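Local atomic coordinates of UPF0311 protein CA_C3321 (Clostridium acetobutylicum ATCC 824, PDB entry 3G7G), a protein that is of unknown function but belongs to the UPF0311 (DUF3237) family and folds into an antiparallel eight-stranded beta-barrel that assembles with further copies of itself. Residues A[124-129]-A[133-138]. Residues are numbered along the deposited sequence; the frame is centred on the assembly and turned at random.
Sequences FETYSP and WMMNHI
Phe124 and Met134 form a Met-aromatic contact where strand 117-126 of the antiparallel barrel gives way to the loop that leads back into strand 139-144. The methyl group does the touching: Met134 CE sits over the middle of the Phe124 ring, 3.6 Å from its centroid and 3° off the normal, a CH-pi contact, whereas Met134 SD stands farther above the same ring. A straight chain that bends only at its end (chi3 77°) lays this methyl on the ring. On its other flank the methionine meets the Trp133 indole, whose face lies under Met134 CG, so its chain is layered between two aromatic rings. Phe15 of strand 11-30 also packs on Phe124 and Met134, and Phe139 meets Phe124 edge-to-face, which places the pair in an aromatic cluster.

Thr126 crosses Met134 at about a right angle, with its CG2 4.1 Å from Met134 CB. Its hydroxyl turns to the next methionine, Thr126 OG1 lying 3.6 Å from Met135 CG, and makes a weak hydrogen bond to the carbonyl of Tyr131. Met135 runs alongside in the opposite direction, and Val33 of the second subunit packs on it. Its sulfur takes a weak but nearly straight hydrogen bond from the backbone, Thr126 N to Met135 SD 3.6 Å at 167°, while Met135 CG rests 3.3 Å from Phe124 O. Two waters tie the backbones together: one joins Pro129 O to Trp133 N, and the other accepts from Phe124 N and donates to Met134 O, at 2.8 Å from each.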
loop_
_atom_site.group_PDB
_atom_site.type_symbol
_atom_site.label_atom_id
_atom_site.label_comp_id
_atom_site.label_asym_id
_atom_site.label_seq_id
_atom_site.Cartn_x
_atom_site.Cartn_y
_atom_site.Cartn_z
ATOM N N PHE A 124 5.826 -1.826 -12.048
ATOM C CA PHE A 124 7.035 -1.274 -12.614
ATOM C C PHE A 124 7.103 0.243 -12.604
ATOM O O PHE A 124 6.093 0.922 -12.722
ATOM C CB PHE A 124 7.220 -1.738 -14.048
ATOM C CG PHE A 124 7.246 -3.230 -14.203
ATOM C CD1 PHE A 124 8.342 -3.967 -13.839
ATOM C CD2 PHE A 124 6.141 -3.899 -14.678
ATOM C CE1 PHE A 124 8.333 -5.359 -13.997
ATOM C CE2 PHE A 124 6.148 -5.248 -14.834
ATOM C CZ PHE A 124 7.222 -5.975 -14.496
ATOM N N GLU A 125 8.327 0.750 -12.494
ATOM C CA GLU A 125 8.614 2.168 -12.634
ATOM C C GLU A 125 9.731 2.302 -13.657
ATOM O O GLU A 125 10.732 1.661 -13.520
ATOM C CB GLU A 125 8.981 2.746 -11.281
ATOM C CG GLU A 125 9.299 4.183 -11.308
ATOM C CD GLU A 125 9.677 4.689 -9.997
ATOM O OE1 GLU A 125 10.877 4.732 -9.710
ATOM O OE2 GLU A 125 8.773 5.047 -9.238
ATOM N N THR A 126 9.507 3.074 -14.718
ATOM C CA THR A 126 10.426 3.191 -15.849
ATOM C C THR A 126 10.660 4.690 -16.151
ATOM O O THR A 126 9.907 5.520 -15.684
ATOM C CB THR A 126 9.867 2.493 -17.083
ATOM O OG1 THR A 126 8.631 3.099 -17.448
ATOM C CG2 THR A 126 9.610 1.029 -16.798
ATOM N N TYR A 127 11.719 5.017 -16.901
ATOM C CA TYR A 127 12.199 6.416 -17.043
ATOM C C TYR A 127 12.473 6.798 -18.488
ATOM O O TYR A 127 13.303 7.685 -18.791
ATOM C CB TYR A 127 13.451 6.649 -16.176
ATOM C CG TYR A 127 13.330 5.915 -14.875
ATOM C CD1 TYR A 127 12.718 6.509 -13.785
ATOM C CD2 TYR A 127 13.745 4.590 -14.758
ATOM C CE1 TYR A 127 12.552 5.815 -12.599
ATOM C CE2 TYR A 127 13.602 3.899 -13.565
ATOM C CZ TYR A 127 12.973 4.516 -12.492
ATOM O OH TYR A 127 12.811 3.851 -11.276
ATOM N N SER A 128 11.724 6.172 -19.377
ATOM C CA SER A 128 11.931 6.367 -20.792
ATOM C C SER A 128 10.654 5.989 -21.487
ATOM O O SER A 128 10.037 5.016 -21.078
ATOM C CB SER A 128 13.095 5.473 -21.207
ATOM O OG SER A 128 12.972 5.028 -22.517
ATOM N N PRO A 129 10.210 6.769 -22.511
ATOM C CA PRO A 129 9.051 6.398 -23.350
ATOM C C PRO A 129 9.024 4.988 -23.940
ATOM O O PRO A 129 7.958 4.456 -24.185
ATOM C CB PRO A 129 9.132 7.422 -24.501
ATOM C CG PRO A 129 9.644 8.624 -23.834
ATOM C CD PRO A 129 10.722 8.094 -22.909
ATOM N N TRP A 133 4.939 1.742 -21.205
ATOM C CA TRP A 133 3.887 0.747 -21.278
ATOM C C TRP A 133 3.887 -0.192 -20.069
ATOM O O TRP A 133 2.845 -0.722 -19.709
ATOM C CB TRP A 133 3.998 -0.069 -22.566
ATOM C CG TRP A 133 5.230 -0.934 -22.684
ATOM C CD1 TRP A 133 6.451 -0.582 -23.228
ATOM C CD2 TRP A 133 5.358 -2.303 -22.283
ATOM N NE1 TRP A 133 7.334 -1.646 -23.145
ATOM C CE2 TRP A 133 6.688 -2.713 -22.582
ATOM C CE3 TRP A 133 4.489 -3.221 -21.670
ATOM C CZ2 TRP A 133 7.155 -4.006 -22.298
ATOM C CZ3 TRP A 133 4.961 -4.506 -21.395
ATOM C CH2 TRP A 133 6.273 -4.884 -21.712
ATOM N N MET A 134 5.046 -0.351 -19.424
ATOM C CA MET A 134 5.173 -1.216 -18.268
ATOM C C MET A 134 4.459 -0.597 -17.079
ATOM O O MET A 134 4.113 -1.291 -16.117
ATOM C CB MET A 134 6.647 -1.498 -17.932
ATOM C CG MET A 134 7.428 -2.212 -19.042
ATOM S SD MET A 134 9.108 -2.722 -18.598
ATOM C CE MET A 134 8.664 -4.133 -17.645
ATOM N N MET A 135 4.268 0.719 -17.118
ATOM C CA MET A 135 3.494 1.403 -16.084
ATOM C C MET A 135 1.985 1.459 -16.425
ATOM O O MET A 135 1.166 1.898 -15.615
ATOM C CB MET A 135 4.083 2.799 -15.799
ATOM C CG MET A 135 5.609 2.821 -15.433
ATOM S SD MET A 135 6.247 4.478 -15.029
ATOM C CE MET A 135 5.368 4.766 -13.512
ATOM N N ASN A 136 1.594 0.975 -17.596
ATOM C CA ASN A 136 0.212 1.148 -18.021
ATOM C C ASN A 136 -0.464 -0.131 -18.439
ATOM O O ASN A 136 -1.457 -0.128 -19.174
ATOM C CB ASN A 136 0.162 2.224 -19.112
ATOM C CG ASN A 136 0.463 3.598 -18.564
ATOM O OD1 ASN A 136 -0.364 4.201 -17.879
ATOM N ND2 ASN A 136 1.650 4.081 -18.813
ATOM N N HIS A 137 0.059 -1.234 -17.919
ATOM C CA HIS A 137 -0.571 -2.532 -18.042
ATOM C C HIS A 137 -0.542 -3.258 -16.697
ATOM O O HIS A 137 0.285 -2.937 -15.795
ATOM C CB HIS A 137 0.158 -3.387 -19.045
ATOM C CG HIS A 137 0.057 -2.894 -20.440
ATOM N ND1 HIS A 137 -0.792 -3.461 -21.368
ATOM C CD2 HIS A 137 0.688 -1.877 -21.069
ATOM C CE1 HIS A 137 -0.656 -2.823 -22.517
ATOM N NE2 HIS A 137 0.228 -1.853 -22.360
ATOM N N ILE A 138 -1.455 -4.224 -16.573
ATOM C CA ILE A 138 -1.426 -5.206 -15.479
ATOM C C ILE A 138 -0.596 -6.423 -15.901
ATOM O O ILE A 138 -0.622 -6.879 -17.069
ATOM C CB ILE A 138 -2.853 -5.604 -14.979
ATOM C CG1 ILE A 138 -3.589 -4.385 -14.410
ATOM C CG2 ILE A 138 -2.802 -6.728 -13.913
ATOM C CD1 ILE A 138 -2.969 -3.744 -13.277
HETATM O O HOH W 1 3.435 -1.418 -13.392
HETATM O O HOH W 2 5.992 2.611 -23.871
#